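Local coordinates for putative hydrolase (Agrobacterium vitis, PDB 3LLC), which probably hydrolyses acyl esters or thioesters, as an alpha/beta-hydrolase-fold enzyme related to the acyl-protein thioesterase ABHD10, at residues Ala55-Asp60 with Arg257-Ile262; Gly87-Trp92 with Arg187-Asp192; Thr135-Met140 with Thr205-His210; Ala146-Ser151 with Ala195-Ala200. All coordinates share one frame; numbering follows the deposited sequence.

How the contacts relate
Contacts 2 and 4 are the buried pair: their centres lie 11 Å apart on one side of the chain's centre, and they meet where S90 OG of contact 2 and N196 ND2 of contact 4 come to 3.0 Å, a probable hydrogen bond. In contact 4 the aspartate carboxylate receives two backbone N-H groups, in contact 2 one N-H and a serine hydroxyl. Contacts 1 and 3 are partly buried and belong to the central sheet and the helices on it; they touch through A261 CB and H210 ND1. Contact 3 relies on strand pairing, whereas contact 1 joins two helices by an ion-pair network above apolar packing. Contact 1 lies across the chain's centre from contacts 2 and 4.

Contact 1: Ala55-Asp60 with Arg257-Ile262; sequences ALEMDD and RMRNAI
M258, the first residue of 257-262 to reach helix 53-65, brings its methyl CE to 4.0 Å from CB of E57. Next comes R259, which carries the polar half of the contact. Its chain, bent at chi3 (63°), delivers NH1 to two carboxylates at once. D60 OD2 receives this nitrogen at 2.9 Å through its anti lone pair, close to the guanidinium plane and with a nearly straight N-H...O angle of 164°. E57 OE1 lies 3.0 Å from the same NH1, but tilted out of that plane, and its bond is more bent. The two carboxylates are therefore turned differently: the plane of E57 stands steeply to the guanidinium, that of D60 less so. Water 1 closes a ring beside the D60 bridge, donating to D60 OD2 and accepting from R259 NH2 at 3.0 Å. One turn later I262 returns to apolar packing, its CD1 meeting M58 CG at 4.0 Å with the two side chains roughly perpendicular. M58 and I262 also both rest on C40 of strand 39-43, so the pair lies between the helices and the central sheet of the alpha/beta hydrolase fold. The short axes run 10.3 Å apart at 43°, leaving room for side chains to make the joint. Sharing one guanidinium nitrogen between two acids probably balances much of the negative charge that E57 and D60 would otherwise bring together, while the hydrophobic side faces the sheet.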
loop_
_atom_site.group_PDB
_atom_site.type_symbol
_atom_site.label_atom_id
_atom_site.label_comp_id
_atom_site.label_asym_id
_atom_site.label_seq_id
_atom_site.Cartn_x
_atom_site.Cartn_y
_atom_site.Cartn_z
ATOM N N ALA A 55 4.835 1.476 9.991
ATOM C CA ALA A 55 5.295 2.715 9.333
ATOM C C ALA A 55 6.439 3.365 10.091
ATOM O O ALA A 55 7.462 3.757 9.482
ATOM C CB ALA A 55 4.137 3.720 9.120
ATOM N N LEU A 56 6.293 3.473 11.428
ATOM C CA LEU A 56 7.329 4.068 12.260
ATOM C C LEU A 56 8.625 3.247 12.234
ATOM O O LEU A 56 9.732 3.829 12.303
ATOM C CB LEU A 56 6.866 4.239 13.729
ATOM C CG LEU A 56 5.813 5.317 14.025
ATOM C CD1 LEU A 56 5.387 5.262 15.545
ATOM C CD2 LEU A 56 6.319 6.718 13.659
ATOM N N GLU A 57 8.481 1.911 12.180
ATOM C CA GLU A 57 9.630 1.011 12.106
ATOM C C GLU A 57 10.397 1.164 10.791
ATOM O O GLU A 57 11.647 1.148 10.801
ATOM C CB GLU A 57 9.228 -0.455 12.338
ATOM C CG GLU A 57 8.867 -0.731 13.824
ATOM C CD GLU A 57 10.038 -0.777 14.784
ATOM O OE1 GLU A 57 11.224 -0.886 14.381
ATOM O OE2 GLU A 57 9.776 -0.752 16.003
HETATM N N MSE A 58 9.660 1.305 9.700
HETATM C CA MSE A 58 10.276 1.564 8.354
HETATM C C MSE A 58 11.099 2.851 8.434
HETATM O O MSE A 58 12.253 2.860 8.068
HETATM C CB MSE A 58 9.229 1.710 7.251
HETATM C CG MSE A 58 9.829 1.791 5.813
HETATM SE SE MSE A 58 8.759 2.676 4.531
HETATM C CE MSE A 58 8.998 4.458 5.273
ATOM N N ASP A 59 10.497 3.931 8.917
ATOM C CA ASP A 59 11.215 5.197 9.119
ATOM C C ASP A 59 12.472 5.075 10.005
ATOM O O ASP A 59 13.525 5.656 9.674
ATOM C CB ASP A 59 10.288 6.254 9.696
ATOM C CG ASP A 59 11.021 7.568 9.998
ATOM O OD1 ASP A 59 11.277 8.345 9.051
ATOM O OD2 ASP A 59 11.359 7.813 11.172
ATOM N N ASP A 60 12.366 4.338 11.127
ATOM C CA ASP A 60 13.480 4.144 12.049
ATOM C C ASP A 60 14.644 3.387 11.377
ATOM O O ASP A 60 15.812 3.786 11.511
ATOM C CB ASP A 60 13.031 3.387 13.303
ATOM C CG ASP A 60 14.145 3.200 14.294
ATOM O OD1 ASP A 60 14.461 4.164 15.010
ATOM O OD2 ASP A 60 14.725 2.098 14.338
ATOM N N ARG A 257 11.705 -9.463 10.822
ATOM C CA ARG A 257 11.672 -9.981 9.435
ATOM C C ARG A 257 11.437 -8.869 8.410
ATOM O O ARG A 257 12.059 -8.851 7.342
ATOM C CB ARG A 257 10.610 -11.090 9.236
ATOM C CG ARG A 257 11.085 -12.489 9.603
ATOM C CD ARG A 257 9.975 -13.551 9.335
ATOM N NE ARG A 257 8.926 -13.446 10.350
ATOM C CZ ARG A 257 8.940 -14.040 11.534
ATOM N NH1 ARG A 257 9.923 -14.872 11.877
ATOM N NH2 ARG A 257 7.940 -13.814 12.398
HETATM N N MSE A 258 10.524 -7.947 8.706
HETATM C CA MSE A 258 10.235 -6.853 7.771
HETATM C C MSE A 258 11.464 -5.927 7.621
HETATM O O MSE A 258 11.803 -5.505 6.510
HETATM C CB MSE A 258 9.051 -6.008 8.266
HETATM C CG MSE A 258 8.652 -4.921 7.290
HETATM SE SE MSE A 258 7.304 -3.676 8.044
HETATM C CE MSE A 258 8.394 -2.769 9.193
ATOM N N ARG A 259 12.090 -5.573 8.729
ATOM C CA ARG A 259 13.279 -4.685 8.684
ATOM C C ARG A 259 14.437 -5.367 7.916
ATOM O O ARG A 259 15.139 -4.732 7.115
ATOM C CB ARG A 259 13.715 -4.290 10.093
ATOM C CG ARG A 259 12.793 -3.246 10.730
ATOM C CD ARG A 259 13.195 -2.997 12.185
ATOM N NE ARG A 259 14.538 -2.430 12.341
ATOM C CZ ARG A 259 14.816 -1.184 12.740
ATOM N NH1 ARG A 259 13.858 -0.328 13.051
ATOM N NH2 ARG A 259 16.073 -0.789 12.873
ATOM N N ASN A 260 14.608 -6.667 8.122
ATOM C CA ASN A 260 15.644 -7.401 7.402
ATOM C C ASN A 260 15.345 -7.458 5.881
ATOM O O ASN A 260 16.276 -7.366 5.065
ATOM C CB ASN A 260 15.841 -8.799 7.987
ATOM C CG ASN A 260 16.599 -8.779 9.325
ATOM O OD1 ASN A 260 17.324 -7.840 9.635
ATOM N ND2 ASN A 260 16.439 -9.834 10.106
ATOM N N ALA A 261 14.079 -7.609 5.521
ATOM C CA ALA A 261 13.650 -7.642 4.101
ATOM C C ALA A 261 13.949 -6.280 3.415
ATOM O O ALA A 261 14.476 -6.241 2.294
ATOM C CB ALA A 261 12.151 -7.995 3.961
ATOM N N ILE A 262 13.633 -5.179 4.096
ATOM C CA ILE A 262 13.913 -3.829 3.555
ATOM C C ILE A 262 15.439 -3.583 3.478
ATOM O O ILE A 262 15.936 -3.041 2.472
ATOM C CB ILE A 262 13.238 -2.708 4.405
ATOM C CG1 ILE A 262 11.711 -2.888 4.469
ATOM C CG2 ILE A 262 13.672 -1.318 3.871
ATOM C CD1 ILE A 262 11.041 -2.060 5.595
HETATM O O HOH W 1 17.218 1.473 14.527
#

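Contact 2: Gly87-Trp92 with Arg187-Asp192; sequences GTISRW and RALMED
D192 and S90 form the polar centre of this contact in the alpha/beta hydrolase fold, where helix 187-195 packs against the N-terminal turn of helix 89-103. The D192 carboxylate takes two bonds from the same residue. OD1 accepts from S90 OG at 2.5 Å through its syn lone pair, and OD2 accepts from S90 N at 2.9 Å, on the syn side but 21° out of the carboxylate plane. With CG anti to the backbone N, D192 presents both oxygens to this helix start. Water 2 adds a second partner to OD2, donating to it and to L189 O while accepting from I89 N. S90 N thus finds its acceptor directly across the contact and I89 N through the water, and the carboxylate probably gains from the positive end of the helix dipole. Beside this polar group lies an apolar one: L189 CD1 reaches W92 CZ3 at 3.9 Å and T88 CA at 4.1 Å.

Further out, N196 ND2 bonds both S90 OG and D192 O, bracing the central pair, while W92 NE1 is held by S75 O. I89 packs on M115 and W118 of helix 115-128. T88 occupies the N-cap position; its OG1, set between the backbone N and the carbonyl carbon at chi1 62°, accepts from R91 N at 3.1 Å with an N-H...O angle of 163°.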
loop_
_atom_site.group_PDB
_atom_site.type_symbol
_atom_site.label_atom_id
_atom_site.label_comp_id
_atom_site.label_asym_id
_atom_site.label_seq_id
_atom_site.Cartn_x
_atom_site.Cartn_y
_atom_site.Cartn_z
ATOM N N GLY A 87 -13.161 8.054 -1.218
ATOM C CA GLY A 87 -11.996 7.266 -1.528
ATOM C C GLY A 87 -12.208 6.082 -2.476
ATOM O O GLY A 87 -13.203 5.386 -2.412
ATOM N N THR A 88 -11.236 5.866 -3.360
ATOM C CA THR A 88 -11.226 4.738 -4.288
ATOM C C THR A 88 -9.750 4.359 -4.502
ATOM O O THR A 88 -8.834 5.175 -4.267
ATOM C CB THR A 88 -11.868 5.095 -5.662
ATOM O OG1 THR A 88 -11.099 6.146 -6.277
ATOM C CG2 THR A 88 -13.397 5.511 -5.595
ATOM N N ILE A 89 -9.499 3.144 -4.978
ATOM C CA ILE A 89 -8.168 2.746 -5.379
ATOM C C ILE A 89 -7.577 3.769 -6.376
ATOM O O ILE A 89 -6.401 4.164 -6.209
ATOM C CB ILE A 89 -8.113 1.307 -5.932
ATOM C CG1 ILE A 89 -8.607 0.265 -4.898
ATOM C CG2 ILE A 89 -6.706 0.930 -6.350
ATOM C CD1 ILE A 89 -7.780 0.189 -3.669
ATOM N N SER A 90 -8.345 4.188 -7.384
ATOM C CA SER A 90 -7.828 5.180 -8.341
ATOM C C SER A 90 -7.363 6.489 -7.669
ATOM O O SER A 90 -6.290 7.033 -8.010
ATOM C CB SER A 90 -8.828 5.494 -9.451
ATOM O OG SER A 90 -9.052 4.372 -10.300
ATOM N N ARG A 91 -8.180 7.035 -6.750
ATOM C CA ARG A 91 -7.833 8.295 -6.069
ATOM C C ARG A 91 -6.628 8.155 -5.138
ATOM O O ARG A 91 -5.769 9.058 -5.064
ATOM C CB ARG A 91 -9.040 8.875 -5.284
ATOM C CG ARG A 91 -10.025 9.580 -6.194
ATOM C CD ARG A 91 -11.337 9.881 -5.533
ATOM N NE ARG A 91 -11.294 10.729 -4.336
ATOM C CZ ARG A 91 -11.284 12.067 -4.323
ATOM N NH1 ARG A 91 -11.228 12.782 -5.448
ATOM N NH2 ARG A 91 -11.312 12.705 -3.155
ATOM N N TRP A 92 -6.548 7.021 -4.430
ATOM C CA TRP A 92 -5.458 6.784 -3.483
ATOM C C TRP A 92 -4.139 6.494 -4.220
ATOM O O TRP A 92 -3.075 6.935 -3.791
ATOM C CB TRP A 92 -5.837 5.657 -2.501
ATOM C CG TRP A 92 -6.962 6.095 -1.541
ATOM C CD1 TRP A 92 -7.152 7.343 -1.040
ATOM C CD2 TRP A 92 -8.007 5.271 -0.952
ATOM N NE1 TRP A 92 -8.247 7.371 -0.189
ATOM C CE2 TRP A 92 -8.780 6.118 -0.111
ATOM C CE3 TRP A 92 -8.360 3.928 -1.062
ATOM C CZ2 TRP A 92 -9.881 5.646 0.631
ATOM C CZ3 TRP A 92 -9.470 3.464 -0.343
ATOM C CH2 TRP A 92 -10.219 4.327 0.476
ATOM N N ARG A 187 -20.021 1.483 -2.889
ATOM C CA ARG A 187 -20.297 1.043 -4.256
ATOM C C ARG A 187 -19.186 1.560 -5.186
ATOM O O ARG A 187 -18.680 0.806 -6.005
ATOM C CB ARG A 187 -21.666 1.536 -4.720
ATOM C CG ARG A 187 -22.094 1.021 -6.110
ATOM C CD ARG A 187 -23.486 1.532 -6.524
ATOM N NE ARG A 187 -23.612 1.642 -7.974
ATOM C CZ ARG A 187 -24.709 2.037 -8.612
ATOM N NH1 ARG A 187 -25.804 2.367 -7.937
ATOM N NH2 ARG A 187 -24.705 2.106 -9.936
ATOM N N ALA A 188 -18.802 2.824 -5.030
ATOM C CA ALA A 188 -17.701 3.425 -5.840
ATOM C C ALA A 188 -16.370 2.687 -5.713
ATOM O O ALA A 188 -15.702 2.413 -6.723
ATOM C CB ALA A 188 -17.542 4.950 -5.546
ATOM N N LEU A 189 -15.982 2.316 -4.490
ATOM C CA LEU A 189 -14.800 1.494 -4.280
ATOM C C LEU A 189 -14.893 0.144 -4.994
ATOM O O LEU A 189 -13.912 -0.295 -5.607
ATOM C CB LEU A 189 -14.536 1.252 -2.767
ATOM C CG LEU A 189 -13.328 0.403 -2.425
ATOM C CD1 LEU A 189 -12.072 1.259 -2.220
ATOM C CD2 LEU A 189 -13.557 -0.505 -1.177
HETATM N N MSE A 190 -16.019 -0.549 -4.863
HETATM C CA MSE A 190 -16.170 -1.872 -5.489
HETATM C C MSE A 190 -16.087 -1.753 -7.045
HETATM O O MSE A 190 -15.416 -2.553 -7.677
HETATM C CB MSE A 190 -17.511 -2.536 -5.112
HETATM C CG MSE A 190 -17.712 -2.804 -3.575
HETATM SE SE MSE A 190 -16.559 -4.056 -2.854
HETATM C CE MSE A 190 -17.130 -5.566 -3.923
ATOM N N GLU A 191 -16.751 -0.756 -7.615
ATOM C CA GLU A 191 -16.803 -0.611 -9.092
ATOM C C GLU A 191 -15.394 -0.249 -9.617
ATOM O O GLU A 191 -14.885 -0.864 -10.544
ATOM C CB GLU A 191 -17.820 0.444 -9.494
ATOM C CG GLU A 191 -19.284 0.018 -9.310
ATOM C CD GLU A 191 -20.287 1.127 -9.520
ATOM O OE1 GLU A 191 -19.930 2.324 -9.637
ATOM O OE2 GLU A 191 -21.475 0.783 -9.542
ATOM N N ASP A 192 -14.749 0.695 -8.954
ATOM C CA ASP A 192 -13.404 1.154 -9.355
ATOM C C ASP A 192 -12.310 0.122 -9.072
ATOM O O ASP A 192 -11.275 0.138 -9.737
ATOM C CB ASP A 192 -13.121 2.534 -8.730
ATOM C CG ASP A 192 -11.686 3.030 -8.972
ATOM O OD1 ASP A 192 -11.460 3.648 -10.022
ATOM O OD2 ASP A 192 -10.807 2.795 -8.134
HETATM O O HOH W 2 -11.669 1.442 -5.940
#

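Contact 3: Thr135-Met140 with Thr205-His210; sequences TQVSGM and TGCPVH. With EDO (1,2-ethanediol), chain E.
Neighbouring parallel strands of the central alpha/beta hydrolase sheet, 136-143 and 209-214, begin their pairing here, with M140 and V209 in register. Two backbone bonds define the bridge: M140 N donates to P208 O at 3.1 Å, and H210 N to M140 O at 3.0 Å. The first has an N-H...O angle of 140°, whereas the second is straighter at 165°. M140 makes both bonds, to the residues flanking V209, the pattern of a parallel bridge. The same carbonyls are approached by carbon donors, V209 CA lying 3.4 Å from M140 O. M140 and V209 project from the same face of the sheet; the M140 side chain is modelled in two conformers, and in one of them it lies alongside V209, pointing the same way. That face is covered by helix 115-128, where L121 touches M140.

Ahead of the bridge, the loop through C207 fills the approach. C207 SG sits between its backbone N and carbonyl carbon (chi1 64°), placing the sulfur 4.0 Å from V137 CG1. P208 CD comes near S138 O, and the ring also touches M265 of helix 252-266. H210 also touches M265, while its NE2 bonds T240 OG1 on the next strand, 237-242. Where the segments diverge, water 3 bridges them by donating to V137 O and T205 O. It also meets O1 of an ethanediol, probably from the crystallisation liquor, and that same O1 accepts from V137 N at 2.8 Å.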
loop_
_atom_site.group_PDB
_atom_site.type_symbol
_atom_site.label_atom_id
_atom_site.label_comp_id
_atom_site.label_asym_id
_atom_site.label_seq_id
_atom_site.Cartn_x
_atom_site.Cartn_y
_atom_site.Cartn_z
ATOM N N THR A 135 12.328 8.694 -11.209
ATOM C CA THR A 135 12.370 7.695 -10.141
ATOM C C THR A 135 12.340 6.237 -10.627
ATOM O O THR A 135 11.352 5.786 -11.195
ATOM C CB THR A 135 11.198 7.897 -9.156
ATOM O OG1 THR A 135 11.253 9.233 -8.620
ATOM C CG2 THR A 135 11.294 6.871 -8.000
ATOM N N GLN A 136 13.437 5.518 -10.367
ATOM C CA GLN A 136 13.520 4.082 -10.614
ATOM C C GLN A 136 13.100 3.350 -9.324
ATOM O O GLN A 136 13.584 3.684 -8.261
ATOM C CB GLN A 136 14.949 3.673 -10.981
ATOM C CG GLN A 136 15.742 4.637 -11.901
ATOM C CD GLN A 136 14.972 5.099 -13.144
ATOM O OE1 GLN A 136 14.074 4.414 -13.627
ATOM N NE2 GLN A 136 15.339 6.269 -13.663
ATOM N N VAL A 137 12.243 2.353 -9.439
ATOM C CA VAL A 137 11.885 1.480 -8.283
ATOM C C VAL A 137 12.894 0.331 -8.237
ATOM O O VAL A 137 12.984 -0.473 -9.184
ATOM C CB VAL A 137 10.443 0.980 -8.367
ATOM C CG1 VAL A 137 10.145 -0.086 -7.254
ATOM C CG2 VAL A 137 9.476 2.160 -8.243
ATOM N N SER A 138 13.704 0.289 -7.173
ATOM C CA SER A 138 14.778 -0.699 -7.054
ATOM C C SER A 138 14.390 -1.964 -6.299
ATOM O O SER A 138 15.142 -2.940 -6.346
ATOM C CB SER A 138 16.034 -0.074 -6.429
ATOM O OG SER A 138 15.735 0.521 -5.189
ATOM N N GLY A 139 13.241 -1.951 -5.635
ATOM C CA GLY A 139 12.725 -3.131 -4.925
ATOM C C GLY A 139 11.378 -2.867 -4.284
ATOM O O GLY A 139 10.963 -1.707 -4.145
HETATM N N MSE A 140 10.696 -3.947 -3.887
HETATM C CA MSE A 140 9.363 -3.838 -3.283
HETATM C C MSE A 140 9.250 -4.893 -2.185
HETATM O O MSE A 140 9.604 -6.066 -2.380
HETATM C CB MSE A 140 8.235 -4.021 -4.327
HETATM C CG MSE A 140 8.208 -2.987 -5.495
HETATM SE SE MSE A 140 6.946 -3.542 -6.917
HETATM C CE MSE A 140 5.981 -4.813 -5.762
ATOM N N THR A 205 7.379 -6.224 -13.047
ATOM C CA THR A 205 7.908 -5.261 -12.033
ATOM C C THR A 205 9.261 -4.614 -12.373
ATOM O O THR A 205 9.525 -3.467 -11.974
ATOM C CB THR A 205 8.093 -5.936 -10.668
ATOM O OG1 THR A 205 8.975 -7.038 -10.850
ATOM C CG2 THR A 205 6.719 -6.397 -10.108
ATOM N N GLY A 206 10.133 -5.378 -13.005
ATOM C CA GLY A 206 11.518 -4.967 -13.267
ATOM C C GLY A 206 12.441 -4.845 -12.045
ATOM O O GLY A 206 13.498 -4.239 -12.149
ATOM N N CYS A 207 12.047 -5.395 -10.885
ATOM C CA CYS A 207 12.869 -5.297 -9.680
ATOM C C CYS A 207 12.591 -6.488 -8.743
ATOM O O CYS A 207 11.555 -7.146 -8.896
ATOM C CB CYS A 207 12.499 -4.009 -8.921
ATOM S SG CYS A 207 10.804 -3.928 -8.293
ATOM N N PRO A 208 13.456 -6.697 -7.745
ATOM C CA PRO A 208 13.132 -7.767 -6.745
ATOM C C PRO A 208 11.882 -7.474 -5.935
ATOM O O PRO A 208 11.590 -6.311 -5.626
ATOM C CB PRO A 208 14.374 -7.832 -5.854
ATOM C CG PRO A 208 15.446 -7.035 -6.571
ATOM C CD PRO A 208 14.767 -6.075 -7.490
ATOM N N VAL A 209 11.153 -8.550 -5.598
ATOM C CA VAL A 209 9.934 -8.469 -4.798
ATOM C C VAL A 209 10.075 -9.486 -3.647
ATOM O O VAL A 209 10.439 -10.638 -3.896
ATOM C CB VAL A 209 8.686 -8.801 -5.639
ATOM C CG1 VAL A 209 7.399 -8.694 -4.782
ATOM C CG2 VAL A 209 8.524 -7.842 -6.861
ATOM N N HIS A 210 9.797 -9.058 -2.407
ATOM C CA HIS A 210 9.746 -9.947 -1.251
ATOM C C HIS A 210 8.397 -9.740 -0.599
ATOM O O HIS A 210 8.096 -8.619 -0.135
ATOM C CB HIS A 210 10.839 -9.595 -0.255
ATOM C CG HIS A 210 11.055 -10.628 0.822
ATOM N ND1 HIS A 210 12.227 -10.706 1.546
ATOM C CD2 HIS A 210 10.263 -11.625 1.288
ATOM C CE1 HIS A 210 12.139 -11.697 2.422
ATOM N NE2 HIS A 210 10.961 -12.278 2.279
HETATM C C1 EDO E . 10.169 1.625 -12.334
HETATM O O1 EDO E . 11.554 1.610 -12.019
HETATM C C2 EDO E . 9.876 2.912 -13.077
HETATM O O2 EDO E . 10.900 3.227 -14.029
HETATM O O HOH W 3 11.224 -1.250 -11.797
#

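Contact 4: Ala146-Ser151 with Ala195-Ala200; sequences APDFTS and ANRVMA. With EDO (1,2-ethanediol), chain C; EDO (1,2-ethanediol), chain D.
D148 and R197 cross at about a right angle, and their carboxylate and guanidinium planes stand 89° apart. Instead of pairing with that guanidinium directly, the D148 carboxylate faces the backbone N-H groups of V198 and M199. OD1 accepts from V198 N at 2.8 Å on its syn side, 16° out of plane; OD2 accepts from M199 N, also at 2.8 Å, through its syn lone pair. R197 extends from CG to NE past the carboxylate, with CG 3.4 Å from D148 OD2. Water 4 connects the two, donating to OD2 and accepting from NE near the guanidinium plane. S151 OG lies over one guanidinium face, offset toward its rim, at a poor angle for a bond to NE, while D152 forms the salt bridge to NH2. M199 also runs obliquely against P147, its CE 3.9 Å from P147 CG; V198 CG2 packs on P147 CB.

P147 and D148 are the central residues of a type II turn leading into helix 149-154, and A146 bonds through its backbone to S114, the probable nucleophile. With two backbone N-H groups and a water satisfying it, the buried D148 carboxylate is probably stabilised as the anion, aided by the nearby R197 charge, and ties the 195-200 loop to this turn.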
loop_
_atom_site.group_PDB
_atom_site.type_symbol
_atom_site.label_atom_id
_atom_site.label_comp_id
_atom_site.label_asym_id
_atom_site.label_seq_id
_atom_site.Cartn_x
_atom_site.Cartn_y
_atom_site.Cartn_z
ATOM N N ALA A 146 -2.917 -7.113 -0.581
ATOM C CA ALA A 146 -4.324 -7.368 -0.908
ATOM C C ALA A 146 -4.699 -6.885 -2.314
ATOM O O ALA A 146 -5.719 -6.191 -2.506
ATOM C CB ALA A 146 -5.255 -6.697 0.184
ATOM N N PRO A 147 -3.928 -7.312 -3.341
ATOM C CA PRO A 147 -4.349 -6.962 -4.717
ATOM C C PRO A 147 -5.736 -7.491 -5.033
ATOM O O PRO A 147 -6.081 -8.600 -4.636
ATOM C CB PRO A 147 -3.284 -7.676 -5.602
ATOM C CG PRO A 147 -2.784 -8.827 -4.743
ATOM C CD PRO A 147 -2.777 -8.220 -3.323
ATOM N N ASP A 148 -6.515 -6.711 -5.798
ATOM C CA ASP A 148 -7.809 -7.126 -6.322
ATOM C C ASP A 148 -8.748 -7.609 -5.206
ATOM O O ASP A 148 -9.583 -8.473 -5.444
ATOM C CB ASP A 148 -7.657 -8.227 -7.374
ATOM C CG ASP A 148 -6.655 -7.839 -8.496
ATOM O OD1 ASP A 148 -6.313 -6.619 -8.567
ATOM O OD2 ASP A 148 -6.262 -8.750 -9.280
ATOM N N PHE A 149 -8.637 -7.007 -4.020
ATOM C CA PHE A 149 -9.452 -7.494 -2.897
ATOM C C PHE A 149 -10.950 -7.343 -3.143
ATOM O O PHE A 149 -11.757 -8.170 -2.670
ATOM C CB PHE A 149 -8.979 -6.938 -1.517
ATOM C CG PHE A 149 -9.369 -5.509 -1.211
ATOM C CD1 PHE A 149 -10.658 -5.162 -0.870
ATOM C CD2 PHE A 149 -8.385 -4.509 -1.157
ATOM C CE1 PHE A 149 -10.970 -3.837 -0.547
ATOM C CE2 PHE A 149 -8.712 -3.193 -0.836
ATOM C CZ PHE A 149 -9.979 -2.870 -0.531
ATOM N N THR A 150 -11.361 -6.297 -3.872
ATOM C CA THR A 150 -12.795 -6.061 -4.107
ATOM C C THR A 150 -13.413 -7.192 -4.928
ATOM O O THR A 150 -14.461 -7.711 -4.567
ATOM C CB THR A 150 -13.067 -4.674 -4.764
ATOM O OG1 THR A 150 -12.380 -4.609 -6.028
ATOM C CG2 THR A 150 -12.595 -3.532 -3.847
ATOM N N SER A 151 -12.748 -7.624 -6.009
ATOM C CA SER A 151 -13.293 -8.646 -6.861
ATOM C C SER A 151 -12.999 -10.073 -6.350
ATOM O O SER A 151 -13.809 -11.001 -6.578
ATOM C CB SER A 151 -12.768 -8.509 -8.317
ATOM O OG SER A 151 -11.356 -8.581 -8.368
ATOM N N ALA A 195 -11.521 -1.512 -12.245
ATOM C CA ALA A 195 -10.674 -0.633 -13.084
ATOM C C ALA A 195 -9.191 -0.835 -12.765
ATOM O O ALA A 195 -8.362 -0.668 -13.624
ATOM C CB ALA A 195 -11.063 0.854 -12.953
ATOM N N ASN A 196 -8.856 -1.216 -11.537
ATOM C CA ASN A 196 -7.478 -1.401 -11.083
ATOM C C ASN A 196 -7.016 -2.867 -10.899
ATOM O O ASN A 196 -5.997 -3.157 -10.235
ATOM C CB ASN A 196 -7.295 -0.624 -9.765
ATOM C CG ASN A 196 -7.310 0.870 -9.974
ATOM O OD1 ASN A 196 -6.280 1.443 -10.353
ATOM N ND2 ASN A 196 -8.478 1.534 -9.726
ATOM N N ARG A 197 -7.763 -3.806 -11.491
ATOM C CA ARG A 197 -7.474 -5.212 -11.285
ATOM C C ARG A 197 -6.099 -5.526 -11.906
ATOM O O ARG A 197 -5.874 -5.232 -13.097
ATOM C CB ARG A 197 -8.569 -6.081 -11.914
ATOM C CG ARG A 197 -8.564 -7.553 -11.477
ATOM C CD ARG A 197 -9.756 -8.311 -12.076
ATOM N NE ARG A 197 -9.996 -9.562 -11.348
ATOM C CZ ARG A 197 -11.093 -10.304 -11.448
ATOM N NH1 ARG A 197 -12.073 -9.976 -12.277
ATOM N NH2 ARG A 197 -11.202 -11.406 -10.697
ATOM N N VAL A 198 -5.212 -6.093 -11.113
ATOM C CA VAL A 198 -3.819 -6.399 -11.559
ATOM C C VAL A 198 -3.520 -7.865 -11.867
ATOM O O VAL A 198 -2.579 -8.148 -12.646
ATOM C CB VAL A 198 -2.740 -5.806 -10.585
ATOM C CG1 VAL A 198 -2.840 -4.289 -10.522
ATOM C CG2 VAL A 198 -2.795 -6.418 -9.158
HETATM N N MSE A 199 -4.301 -8.814 -11.303
HETATM C CA MSE A 199 -4.046 -10.244 -11.500
HETATM C C MSE A 199 -4.900 -10.925 -12.583
HETATM O O MSE A 199 -4.973 -12.148 -12.622
HETATM C CB MSE A 199 -4.126 -11.004 -10.152
HETATM C CG MSE A 199 -3.104 -10.505 -9.119
HETATM SE SE MSE A 199 -3.017 -11.663 -7.515
HETATM C CE MSE A 199 -4.858 -11.308 -6.938
ATOM N N ALA A 200 -5.538 -10.160 -13.465
ATOM C CA ALA A 200 -6.201 -10.760 -14.622
ATOM C C ALA A 200 -5.152 -11.136 -15.709
ATOM O O ALA A 200 -5.456 -11.869 -16.634
ATOM C CB ALA A 200 -7.328 -9.857 -15.225
HETATM C C1 EDO C . -1.854 -7.016 -16.607
HETATM O O1 EDO C . -3.065 -7.742 -16.407
HETATM C C2 EDO C . -1.071 -7.100 -15.317
HETATM O O2 EDO C . -1.707 -6.256 -14.391
HETATM C C1 EDO D . -5.298 -1.955 -14.431
HETATM O O1 EDO D . -5.331 -0.604 -14.944
HETATM C C2 EDO D . -3.878 -2.378 -14.094
HETATM O O2 EDO D . -3.501 -3.555 -14.805
HETATM O O HOH W 4 -7.852 -10.841 -9.770
#